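Local structure of pyruvate kinase (Pseudomonas aeruginosa, 6QXL) at residues D68-K73 / T173-A178; L218-E223 / D242-A247; V277-T282 / T310-L315. The protein probably catalyses the last step of glycolysis, the magnesium- and potassium-dependent transfer of phosphate from phosphoenolpyruvate to ADP, giving pyruvate and ATP. One frame throughout, in Å; residues are numbered along the deposited sequence.

Interaction 1 of 3, residues D68-K73 / T173-A178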
ATOM      1  N   ASP A  68       3.880 -33.270  26.826  1.00 51.46           N
ATOM      2  CA  ASP A  68       5.018 -32.369  26.842  1.00 48.49           C
ATOM      3  C   ASP A  68       6.226 -33.082  27.428  1.00 43.81           C
ATOM      4  O   ASP A  68       6.249 -33.369  28.618  1.00 45.64           O
ATOM      5  CB  ASP A  68       4.645 -31.084  27.636  1.00 58.30           C
ATOM      6  CG  ASP A  68       5.536 -29.895  27.315  1.00 69.34           C
ATOM      7  OD1 ASP A  68       6.770 -30.095  27.222  1.00 71.72           O
ATOM      8  OD2 ASP A  68       5.021 -28.759  27.131  1.00 78.41           O
ATOM      9  N   LEU A  69       7.216 -33.350  26.603  1.00 40.37           N
ATOM     10  CA  LEU A  69       8.464 -33.993  27.036  1.00 42.93           C
ATOM     11  C   LEU A  69       9.279 -33.055  27.911  1.00 48.44           C
ATOM     12  O   LEU A  69       9.401 -31.864  27.624  1.00 57.90           O
ATOM     13  CB  LEU A  69       9.341 -34.396  25.838  1.00 42.44           C
ATOM     14  CG  LEU A  69       8.673 -35.318  24.794  1.00 43.65           C
ATOM     15  CD1 LEU A  69       9.597 -35.495  23.575  1.00 45.86           C
ATOM     16  CD2 LEU A  69       8.275 -36.671  25.441  1.00 46.80           C
ATOM     17  N   GLN A  70       9.865 -33.592  28.977  1.00 52.22           N
ATOM     18  CA  GLN A  70      10.636 -32.753  29.896  1.00 53.00           C
ATOM     19  C   GLN A  70      11.862 -32.161  29.253  1.00 50.71           C
ATOM     20  O   GLN A  70      12.207 -31.017  29.484  1.00 49.26           O
ATOM     21  CB  GLN A  70      11.020 -33.568  31.119  1.00 63.12           C
ATOM     22  CG  GLN A  70      11.930 -32.830  32.091  1.00 61.30           C
ATOM     23  CD  GLN A  70      12.212 -33.600  33.348  1.00 61.95           C
ATOM     24  OE1 GLN A  70      11.507 -33.442  34.303  1.00 68.16           O
ATOM     25  NE2 GLN A  70      13.287 -34.440  33.338  1.00 58.85           N
ATOM     26  N   GLY A  71      12.555 -32.953  28.451  1.00 48.22           N
ATOM     27  CA  GLY A  71      13.733 -32.432  27.747  1.00 48.79           C
ATOM     28  C   GLY A  71      14.943 -32.455  28.656  1.00 52.69           C
ATOM     29  O   GLY A  71      14.892 -32.896  29.838  1.00 56.17           O
ATOM     30  N   PRO A  72      16.055 -31.859  28.195  1.00 60.42           N
ATOM     31  CA  PRO A  72      17.268 -31.696  28.984  1.00 62.15           C
ATOM     32  C   PRO A  72      17.229 -30.434  29.902  1.00 59.72           C
ATOM     33  O   PRO A  72      17.945 -29.451  29.761  1.00 61.18           O
ATOM     34  CB  PRO A  72      18.310 -31.534  27.927  1.00 62.90           C
ATOM     35  CG  PRO A  72      17.612 -30.758  26.826  1.00 62.65           C
ATOM     36  CD  PRO A  72      16.235 -31.359  26.834  1.00 58.68           C
ATOM     37  N   LYS A  73      16.167 -30.382  30.654  1.00 62.47           N
ATOM     38  CA  LYS A  73      16.064 -29.413  31.732  1.00 63.40           C
ATOM     39  C   LYS A  73      17.019 -29.829  32.847  1.00 57.50           C
ATOM     40  O   LYS A  73      17.100 -31.024  33.232  1.00 52.25           O
ATOM     41  CB  LYS A  73      14.661 -29.335  32.246  1.00 57.18           C
ATOM     42  CG  LYS A  73      14.405 -28.116  33.098  1.00 61.76           C
ATOM     43  CD  LYS A  73      12.937 -28.087  33.576  1.00 68.67           C
ATOM     44  CE  LYS A  73      12.442 -26.683  33.871  1.00 72.78           C
ATOM     45  NZ  LYS A  73      12.254 -25.825  32.646  1.00 73.58           N
ATOM     46  N   THR A 173      16.596 -36.981  26.201  1.00 89.80           N
ATOM     47  CA  THR A 173      17.110 -37.756  27.327  1.00 83.75           C
ATOM     48  C   THR A 173      16.518 -39.154  27.293  1.00 82.22           C
ATOM     49  O   THR A 173      15.667 -39.473  26.437  1.00 94.03           O
ATOM     50  CB  THR A 173      16.740 -37.080  28.653  1.00 85.05           C
ATOM     51  OG1 THR A 173      15.312 -37.077  28.852  1.00 80.32           O
ATOM     52  CG2 THR A 173      17.249 -35.618  28.648  1.00 87.33           C
ATOM     53  N   ASP A 174      16.978 -40.009  28.201  1.00 74.49           N
ATOM     54  CA  ASP A 174      16.412 -41.362  28.288  1.00 69.57           C
ATOM     55  C   ASP A 174      14.983 -41.329  28.792  1.00 69.19           C
ATOM     56  O   ASP A 174      14.132 -42.062  28.301  1.00 70.85           O
ATOM     57  CB  ASP A 174      17.294 -42.266  29.145  1.00 71.40           C
ATOM     58  CG  ASP A 174      18.659 -42.550  28.490  1.00 80.61           C
ATOM     59  OD1 ASP A 174      18.828 -42.408  27.256  1.00 77.98           O
ATOM     60  OD2 ASP A 174      19.586 -42.920  29.223  1.00 85.41           O
ATOM     61  N   LYS A 175      14.711 -40.442  29.745  1.00 72.92           N
ATOM     62  CA  LYS A 175      13.336 -40.213  30.178  1.00 68.87           C
ATOM     63  C   LYS A 175      12.439 -39.882  28.972  1.00 70.75           C
ATOM     64  O   LYS A 175      11.360 -40.455  28.832  1.00 67.03           O
ATOM     65  CB  LYS A 175      13.269 -39.108  31.213  1.00 62.45           C
ATOM     66  CG  LYS A 175      11.858 -38.860  31.727  1.00 60.69           C
ATOM     67  CD  LYS A 175      11.858 -37.693  32.724  1.00 61.01           C
ATOM     68  CE  LYS A 175      10.529 -37.652  33.489  1.00 65.13           C
ATOM     69  NZ  LYS A 175       9.355 -37.680  32.579  1.00 65.96           N
ATOM     70  N   ASP A 176      12.900 -38.981  28.112  1.00 70.06           N
ATOM     71  CA  ASP A 176      12.093 -38.561  26.974  1.00 73.56           C
ATOM     72  C   ASP A 176      11.799 -39.709  26.009  1.00 72.11           C
ATOM     73  O   ASP A 176      10.671 -39.839  25.529  1.00 72.96           O
ATOM     74  CB  ASP A 176      12.792 -37.409  26.224  1.00 71.90           C
ATOM     75  CG  ASP A 176      12.867 -36.125  27.056  1.00 76.48           C
ATOM     76  OD1 ASP A 176      12.057 -35.948  28.067  1.00 68.34           O
ATOM     77  OD2 ASP A 176      13.781 -35.315  26.661  1.00 84.30           O
ATOM     78  N   LYS A 177      12.795 -40.551  25.767  1.00 62.56           N
ATOM     79  CA  LYS A 177      12.591 -41.730  24.924  1.00 55.70           C
ATOM     80  C   LYS A 177      11.513 -42.634  25.497  1.00 52.82           C
ATOM     81  O   LYS A 177      10.672 -43.135  24.759  1.00 52.14           O
ATOM     82  CB  LYS A 177      13.915 -42.477  24.735  1.00 57.79           C
ATOM     83  CG  LYS A 177      14.864 -41.677  23.829  1.00 62.74           C
ATOM     84  CD  LYS A 177      16.302 -42.190  23.892  1.00 65.86           C
ATOM     85  CE  LYS A 177      17.140 -41.489  22.845  1.00 68.12           C
ATOM     86  NZ  LYS A 177      18.543 -41.949  22.830  1.00 71.07           N
ATOM     87  N   ALA A 178      11.517 -42.805  26.815  1.00 50.37           N
ATOM     88  CA  ALA A 178      10.461 -43.570  27.486  1.00 52.45           C
ATOM     89  C   ALA A 178       9.113 -42.890  27.366  1.00 55.01           C
ATOM     90  O   ALA A 178       8.110 -43.555  27.118  1.00 61.97           O
ATOM     91  CB  ALA A 178      10.812 -43.791  28.956  1.00 52.16           C
TER

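Interaction 2 of 3, residues L218-E223 / D242-A247. With MG (magnesium ion), chain N.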
ATOM      1  N   LEU A 218       3.977 -33.203  15.941  1.00 46.08           N
ATOM      2  CA  LEU A 218       5.055 -32.710  16.774  1.00 45.22           C
ATOM      3  C   LEU A 218       5.032 -31.195  16.962  1.00 45.97           C
ATOM      4  O   LEU A 218       4.912 -30.448  15.995  1.00 49.13           O
ATOM      5  CB  LEU A 218       6.389 -33.092  16.178  1.00 44.21           C
ATOM      6  CG  LEU A 218       6.813 -34.528  16.370  1.00 48.61           C
ATOM      7  CD1 LEU A 218       8.152 -34.696  15.669  1.00 54.05           C
ATOM      8  CD2 LEU A 218       6.955 -34.893  17.843  1.00 54.42           C
ATOM      9  N   VAL A 219       5.196 -30.759  18.212  1.00 42.20           N
ATOM     10  CA  VAL A 219       5.287 -29.355  18.551  1.00 40.23           C
ATOM     11  C   VAL A 219       6.698 -29.005  18.965  1.00 39.15           C
ATOM     12  O   VAL A 219       7.208 -29.569  19.918  1.00 44.34           O
ATOM     13  CB  VAL A 219       4.346 -28.987  19.697  1.00 39.08           C
ATOM     14  CG1 VAL A 219       4.373 -27.479  19.927  1.00 37.67           C
ATOM     15  CG2 VAL A 219       2.937 -29.471  19.395  1.00 41.38           C
ATOM     16  N   ALA A 220       7.316 -28.069  18.261  1.00 42.30           N
ATOM     17  CA  ALA A 220       8.621 -27.546  18.656  1.00 44.76           C
ATOM     18  C   ALA A 220       8.466 -26.390  19.610  1.00 43.29           C
ATOM     19  O   ALA A 220       7.877 -25.373  19.267  1.00 37.18           O
ATOM     20  CB  ALA A 220       9.434 -27.108  17.448  1.00 44.81           C
ATOM     21  N   LYS A 221       8.990 -26.541  20.816  1.00 44.52           N
ATOM     22  CA  LYS A 221       8.996 -25.456  21.786  1.00 43.53           C
ATOM     23  C   LYS A 221      10.195 -24.565  21.542  1.00 39.09           C
ATOM     24  O   LYS A 221      11.317 -25.015  21.622  1.00 42.25           O
ATOM     25  CB  LYS A 221       9.006 -26.022  23.192  1.00 46.88           C
ATOM     26  CG  LYS A 221       7.714 -26.750  23.526  1.00 46.94           C
ATOM     27  CD  LYS A 221       7.846 -27.598  24.764  1.00 45.02           C
ATOM     28  CE  LYS A 221       8.041 -26.758  26.020  1.00 43.85           C
ATOM     29  NZ  LYS A 221       7.954 -27.576  27.246  1.00 41.33           N
ATOM     30  N   ILE A 222       9.950 -23.299  21.237  1.00 35.84           N
ATOM     31  CA  ILE A 222      11.019 -22.345  20.964  1.00 37.37           C
ATOM     32  C   ILE A 222      11.458 -21.748  22.307  1.00 37.22           C
ATOM     33  O   ILE A 222      10.832 -20.845  22.814  1.00 36.18           O
ATOM     34  CB  ILE A 222      10.562 -21.246  19.989  1.00 36.79           C
ATOM     35  CG1 ILE A 222       9.838 -21.841  18.771  1.00 35.90           C
ATOM     36  CG2 ILE A 222      11.733 -20.399  19.546  1.00 35.26           C
ATOM     37  CD1 ILE A 222      10.564 -22.953  18.086  1.00 36.30           C
ATOM     38  N   GLU A 223      12.470 -22.352  22.922  1.00 36.79           N
ATOM     39  CA  GLU A 223      13.026 -21.987  24.211  1.00 38.36           C
ATOM     40  C   GLU A 223      14.541 -21.758  24.228  1.00 43.44           C
ATOM     41  O   GLU A 223      15.078 -21.488  25.248  1.00 53.28           O
ATOM     42  CB  GLU A 223      12.772 -23.124  25.215  1.00 38.39           C
ATOM     43  CG  GLU A 223      11.345 -23.409  25.627  1.00 41.57           C
ATOM     44  CD  GLU A 223      11.175 -24.560  26.607  1.00 44.13           C
ATOM     45  OE1 GLU A 223      11.525 -25.665  26.240  1.00 47.73           O
ATOM     46  OE2 GLU A 223      10.659 -24.376  27.731  1.00 42.99           O
ATOM     47  N   ASP A 242       5.217 -29.729  13.060  1.00 38.80           N
ATOM     48  CA  ASP A 242       3.846 -29.505  12.672  1.00 38.75           C
ATOM     49  C   ASP A 242       3.278 -28.297  13.373  1.00 40.13           C
ATOM     50  O   ASP A 242       2.335 -27.673  12.879  1.00 40.08           O
ATOM     51  CB  ASP A 242       3.014 -30.745  12.992  1.00 43.53           C
ATOM     52  CG  ASP A 242       3.602 -31.996  12.383  1.00 50.14           C
ATOM     53  OD1 ASP A 242       3.803 -32.031  11.156  1.00 58.48           O
ATOM     54  OD2 ASP A 242       3.911 -32.931  13.127  1.00 53.96           O
ATOM     55  N   ALA A 243       3.838 -27.967  14.539  1.00 42.56           N
ATOM     56  CA  ALA A 243       3.388 -26.834  15.325  1.00 38.76           C
ATOM     57  C   ALA A 243       4.546 -26.319  16.142  1.00 37.56           C
ATOM     58  O   ALA A 243       5.543 -27.024  16.323  1.00 41.03           O
ATOM     59  CB  ALA A 243       2.242 -27.251  16.215  1.00 40.20           C
ATOM     60  N   VAL A 244       4.432 -25.074  16.593  1.00 33.31           N
ATOM     61  CA  VAL A 244       5.441 -24.481  17.455  1.00 34.35           C
ATOM     62  C   VAL A 244       4.793 -23.816  18.640  1.00 37.00           C
ATOM     63  O   VAL A 244       3.630 -23.426  18.584  1.00 38.32           O
ATOM     64  CB  VAL A 244       6.346 -23.462  16.728  1.00 34.16           C
ATOM     65  CG1 VAL A 244       7.038 -24.101  15.542  1.00 35.32           C
ATOM     66  CG2 VAL A 244       5.559 -22.260  16.283  1.00 33.56           C
ATOM     67  N   MET A 245       5.558 -23.701  19.718  1.00 36.31           N
ATOM     68  CA  MET A 245       5.107 -23.059  20.942  1.00 36.52           C
ATOM     69  C   MET A 245       6.080 -21.939  21.290  1.00 33.99           C
ATOM     70  O   MET A 245       7.285 -22.158  21.360  1.00 32.71           O
ATOM     71  CB  MET A 245       5.054 -24.072  22.080  1.00 40.10           C
ATOM     72  CG  MET A 245       4.579 -23.494  23.396  1.00 43.35           C
ATOM     73  SD  MET A 245       4.755 -24.562  24.794  1.00 51.97           S
ATOM     74  CE  MET A 245       3.447 -25.778  24.461  1.00 55.43           C
ATOM     75  N   VAL A 246       5.545 -20.757  21.551  1.00 36.22           N
ATOM     76  CA  VAL A 246       6.332 -19.649  22.058  1.00 37.48           C
ATOM     77  C   VAL A 246       6.438 -19.847  23.561  1.00 35.24           C
ATOM     78  O   VAL A 246       5.536 -19.503  24.313  1.00 34.58           O
ATOM     79  CB  VAL A 246       5.720 -18.280  21.699  1.00 39.84           C
ATOM     80  CG1 VAL A 246       6.655 -17.155  22.101  1.00 40.46           C
ATOM     81  CG2 VAL A 246       5.448 -18.192  20.206  1.00 39.66           C
ATOM     82  N   ALA A 247       7.550 -20.439  23.973  1.00 34.38           N
ATOM     83  CA  ALA A 247       7.713 -20.887  25.351  1.00 36.83           C
ATOM     84  C   ALA A 247       8.427 -19.786  26.132  1.00 37.53           C
ATOM     85  O   ALA A 247       9.653 -19.810  26.318  1.00 33.90           O
ATOM     86  CB  ALA A 247       8.502 -22.175  25.388  1.00 37.02           C
TER
HETATM   87 MG    MG N 502       9.877 -24.373  29.148  1.00 49.22          MG
HETATM   88  O   HOH W   1       9.696 -24.312  31.720  1.00 61.79           O

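Interaction 3 of 3, residues V277-T282 / T310-L315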
ATOM      1  N   VAL A 277       0.953 -24.663  12.938  1.00 41.15           N
ATOM      2  CA  VAL A 277       0.125 -24.178  14.053  1.00 44.03           C
ATOM      3  C   VAL A 277       1.046 -23.540  15.084  1.00 40.26           C
ATOM      4  O   VAL A 277       2.191 -23.968  15.243  1.00 35.82           O
ATOM      5  CB  VAL A 277      -0.631 -25.359  14.688  1.00 48.01           C
ATOM      6  CG1 VAL A 277      -1.574 -24.893  15.771  1.00 48.38           C
ATOM      7  CG2 VAL A 277      -1.427 -26.096  13.637  1.00 48.06           C
ATOM      8  N   VAL A 278       0.562 -22.530  15.791  1.00 40.91           N
ATOM      9  CA  VAL A 278       1.385 -21.883  16.814  1.00 41.38           C
ATOM     10  C   VAL A 278       0.630 -21.623  18.102  1.00 38.63           C
ATOM     11  O   VAL A 278      -0.498 -21.150  18.075  1.00 36.00           O
ATOM     12  CB  VAL A 278       2.052 -20.595  16.263  1.00 43.66           C
ATOM     13  CG1 VAL A 278       1.029 -19.588  15.771  1.00 44.37           C
ATOM     14  CG2 VAL A 278       2.948 -19.958  17.310  1.00 43.55           C
ATOM     15  N   ILE A 279       1.283 -21.929  19.215  1.00 40.31           N
ATOM     16  CA  ILE A 279       0.764 -21.723  20.568  1.00 42.48           C
ATOM     17  C   ILE A 279       1.593 -20.651  21.296  1.00 38.63           C
ATOM     18  O   ILE A 279       2.818 -20.668  21.247  1.00 32.95           O
ATOM     19  CB  ILE A 279       0.898 -23.018  21.385  1.00 46.52           C
ATOM     20  CG1 ILE A 279       0.176 -24.193  20.717  1.00 46.28           C
ATOM     21  CG2 ILE A 279       0.371 -22.834  22.802  1.00 51.37           C
ATOM     22  CD1 ILE A 279       0.683 -25.532  21.227  1.00 48.79           C
ATOM     23  N   THR A 280       0.926 -19.737  21.990  1.00 36.97           N
ATOM     24  CA  THR A 280       1.597 -18.761  22.861  1.00 37.66           C
ATOM     25  C   THR A 280       1.411 -19.201  24.311  1.00 39.60           C
ATOM     26  O   THR A 280       0.301 -19.547  24.704  1.00 38.82           O
ATOM     27  CB  THR A 280       1.019 -17.353  22.662  1.00 39.24           C
ATOM     28  OG1 THR A 280       1.177 -16.964  21.297  1.00 44.12           O
ATOM     29  CG2 THR A 280       1.740 -16.332  23.519  1.00 44.18           C
ATOM     30  N   ALA A 281       2.485 -19.187  25.100  1.00 40.09           N
ATOM     31  CA  ALA A 281       2.451 -19.790  26.443  1.00 38.09           C
ATOM     32  C   ALA A 281       3.179 -19.009  27.526  1.00 37.77           C
ATOM     33  O   ALA A 281       4.006 -18.146  27.242  1.00 36.18           O
ATOM     34  CB  ALA A 281       3.022 -21.199  26.397  1.00 37.52           C
ATOM     35  N   THR A 282       2.855 -19.369  28.770  1.00 38.97           N
ATOM     36  CA  THR A 282       3.595 -19.044  29.980  1.00 34.92           C
ATOM     37  C   THR A 282       3.254 -17.706  30.642  1.00 34.35           C
ATOM     38  O   THR A 282       3.549 -16.636  30.123  1.00 31.40           O
ATOM     39  CB  THR A 282       5.104 -19.213  29.755  1.00 36.33           C
ATOM     40  OG1 THR A 282       5.348 -20.523  29.233  1.00 36.51           O
ATOM     41  CG2 THR A 282       5.858 -19.068  31.041  1.00 39.57           C
ATOM     42  N   THR A 310      -2.140 -15.799  16.895  1.00 37.47           N
ATOM     43  CA  THR A 310      -1.792 -17.093  17.452  1.00 33.89           C
ATOM     44  C   THR A 310      -2.966 -18.049  17.253  1.00 34.50           C
ATOM     45  O   THR A 310      -4.128 -17.631  17.221  1.00 32.80           O
ATOM     46  CB  THR A 310      -1.439 -16.958  18.961  1.00 33.31           C
ATOM     47  OG1 THR A 310      -0.688 -18.099  19.397  1.00 32.91           O
ATOM     48  CG2 THR A 310      -2.661 -16.784  19.832  1.00 30.86           C
ATOM     49  N   ASP A 311      -2.664 -19.332  17.130  1.00 35.04           N
ATOM     50  CA  ASP A 311      -3.715 -20.334  17.054  1.00 35.49           C
ATOM     51  C   ASP A 311      -4.312 -20.580  18.427  1.00 39.73           C
ATOM     52  O   ASP A 311      -5.524 -20.723  18.572  1.00 41.31           O
ATOM     53  CB  ASP A 311      -3.223 -21.668  16.532  1.00 36.42           C
ATOM     54  CG  ASP A 311      -3.075 -21.696  15.035  1.00 41.79           C
ATOM     55  OD1 ASP A 311      -2.071 -21.181  14.459  1.00 42.91           O
ATOM     56  OD2 ASP A 311      -3.976 -22.363  14.445  1.00 41.08           O
ATOM     57  N   ALA A 312      -3.443 -20.662  19.429  1.00 41.32           N
ATOM     58  CA  ALA A 312      -3.884 -20.983  20.765  1.00 40.22           C
ATOM     59  C   ALA A 312      -3.080 -20.236  21.804  1.00 41.06           C
ATOM     60  O   ALA A 312      -1.939 -19.853  21.577  1.00 37.51           O
ATOM     61  CB  ALA A 312      -3.781 -22.477  21.011  1.00 35.63           C
ATOM     62  N   VAL A 313      -3.704 -20.095  22.962  1.00 40.90           N
ATOM     63  CA  VAL A 313      -3.085 -19.553  24.151  1.00 39.10           C
ATOM     64  C   VAL A 313      -3.135 -20.645  25.203  1.00 40.22           C
ATOM     65  O   VAL A 313      -4.046 -21.467  25.198  1.00 40.14           O
ATOM     66  CB  VAL A 313      -3.814 -18.296  24.625  1.00 37.79           C
ATOM     67  CG1 VAL A 313      -3.505 -17.145  23.683  1.00 44.02           C
ATOM     68  CG2 VAL A 313      -5.309 -18.505  24.688  1.00 37.17           C
ATOM     69  N   MET A 314      -2.152 -20.646  26.094  1.00 43.06           N
ATOM     70  CA  MET A 314      -1.943 -21.741  27.036  1.00 41.45           C
ATOM     71  C   MET A 314      -2.004 -21.253  28.488  1.00 42.22           C
ATOM     72  O   MET A 314      -1.655 -20.108  28.804  1.00 40.99           O
ATOM     73  CB  MET A 314      -0.598 -22.406  26.778  1.00 39.84           C
ATOM     74  CG  MET A 314      -0.368 -23.724  27.495  1.00 36.16           C
ATOM     75  SD  MET A 314       1.006 -24.660  26.759  1.00 41.18           S
ATOM     76  CE  MET A 314       2.247 -24.497  28.054  1.00 43.07           C
ATOM     77  N   LEU A 315      -2.469 -22.151  29.357  1.00 40.62           N
ATOM     78  CA  LEU A 315      -2.382 -21.998  30.803  1.00 37.66           C
ATOM     79  C   LEU A 315      -1.468 -23.095  31.338  1.00 41.08           C
ATOM     80  O   LEU A 315      -1.550 -24.241  30.890  1.00 34.24           O
ATOM     81  CB  LEU A 315      -3.752 -22.153  31.439  1.00 35.19           C
ATOM     82  CG  LEU A 315      -4.783 -21.099  31.063  1.00 35.76           C
ATOM     83  CD1 LEU A 315      -6.175 -21.465  31.595  1.00 37.92           C
ATOM     84  CD2 LEU A 315      -4.352 -19.747  31.572  1.00 36.65           C
TER
HETATM   85  O   HOH W   2       1.207 -21.257  29.993  1.00 35.65           O

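Interaction 1 of 3, residues D68-K73 / T173-A178
D176, in the first turn of helix 174-185, reaches across to the backbone of G71. Its CB points toward the loop, and with CG beside its own backbone N (chi1 -67°) the carboxylate faces G71, CG coming within 3.5 Å of G71 N. OD1 takes the nearly straight bond (170°) from G71 N at 3.1 Å on its syn lone pair, while L69 CB packs against the same oxygen. OD2 lies 3.1 Å from G71 CA and weakly accepts T173 N; D176 N in return donates to T173 OG1 at 3.2 Å. This is a capping box, so one aspartate helps cap the helix and also binds the loop. G71 suits its place because a side chain would be jammed at its backbone angles. T173 turns its methyl CG2 to G71 O, 3.8 Å away, and to P72, centre of an inverse gamma turn. Nearby, the Q70 and K175 chains cross at about a right angle, NE2 of Q70 lying 3.6 Å from CD of K175, whose NZ pairs with D179. The loop leads from barrel strand 64-68 into strand 74-75 of the mixed sheet; L69 packs on helix 174-185 and strand 190-193.

Interaction 2 of 3, residues L218-E223 / D242-A247
Strands 218-222 and 243-247 run parallel, V219 beside A243 and K221 beside M245, with their axes 4.3 Å apart at closest and inclined by 28°. Backbone hydrogen bonds pass back and forth: A220 N donates to A243 O, A220 O accepts M245 N, and I222 N reaches M245 O almost straight (169°). At the start of the pair L218 O accepts two donors, D242 N and A243 N. The D242 side chain adds a further bond there, since with CG beside its own N (chi1 -54°) OD2 meets L218 N at 2.8 Å on its anti lone pair. The same oxygen pairs with R206, so a short aspartate serves a backbone N-H and a charged partner together. V219, A243, K221 and M245 share one face. CG2 of V219 touches A243 CB at 3.9 Å while its CG1 leans toward M245 CB, compact groups that pack side by side on this face of the sheet. K221 and M245 lie side by side and point the same way, SD of M245 being 3.9 Å from K221 CG; the flexible thioether lines the lysine's aliphatic part and leaves NZ to reach D68, S194 and a malonate ion. On the other face A220 CB faces V244 CG1 at 4.3 Å, and I222 and V244 pack on helix 260-273. Beyond the strand, E223 extends its chain so that OE2 binds the magnesium ion, which D250 and a water also ligate; the very short modelled metal distance is doubtful. The apolar body of the strand pair thus carries a lysine and a metal-binding carboxylate at its C-terminal end, where TIM barrels place their active sites and where the magnesium ion would favour an anionic ligand such as the malonate that K221 NZ contacts.

Interaction 3 of 3, residues V277-T282 / T310-L315
The carboxylate of D311 receives V277 and V278 on one face. CG1 of V277 sits over that face, 3.6 Å from D311 CG, and V278 N donates to OD1 at 3.2 Å from well above the plane (57° out of it). V278 CG1 lies out beyond OD1, while OD2 is held by R395 and by the backbone N of R419, so the buried charge is satisfied. With D311 CG beside its own N (chi1 -79°), the group turns back toward the start of strand 277-281. V278 O accepts both D311 N and A312 N, and farther on T280 N donates to A312 O at 2.9 Å, nearly straight (172°). Two buried hydroxyls pair as well: OG1 of T280 and OG1 of T310 are 2.9 Å apart, which suits threonine, whose hydroxyl bonds while its branched, valine-like shape fits a buried strand. On the face of I279 and A312, I279 CG2 touches M314 CB, and the bent M314 chain lays CE 3.8 Å from A281 CB. A water accepts from T282 N and weakly joins M314 O. The pair closes a beta-alpha-beta unit through helix 296-307; V278 and T280 pack on helix 260-273, V313 on helix 325-340, and strand 243-247 flanks strand 277-281.

Overall arrangement
The three contacts follow one another along the chain, all within the TIM-barrel domain. Interactions 2 and 3 are successive parallel strand pairs of the eight-stranded barrel, their centres about 9 Å apart. Strands 243-247 and 277-281 are neighbours, with probable backbone hydrogen bonds between them, and M245 meets M314 inside the barrel. Interaction 1 lies about 15 Å from interaction 2 and 21 Å from interaction 3, centre to centre, where strand 64-68 leaves the barrel for the mixed sheet. D68 and K221 tie it to interaction 2 by a salt bridge. Magnesium and malonate therefore lie where barrel strand ends and the loop toward the second sheet converge, as expected for a pyruvate kinase active site.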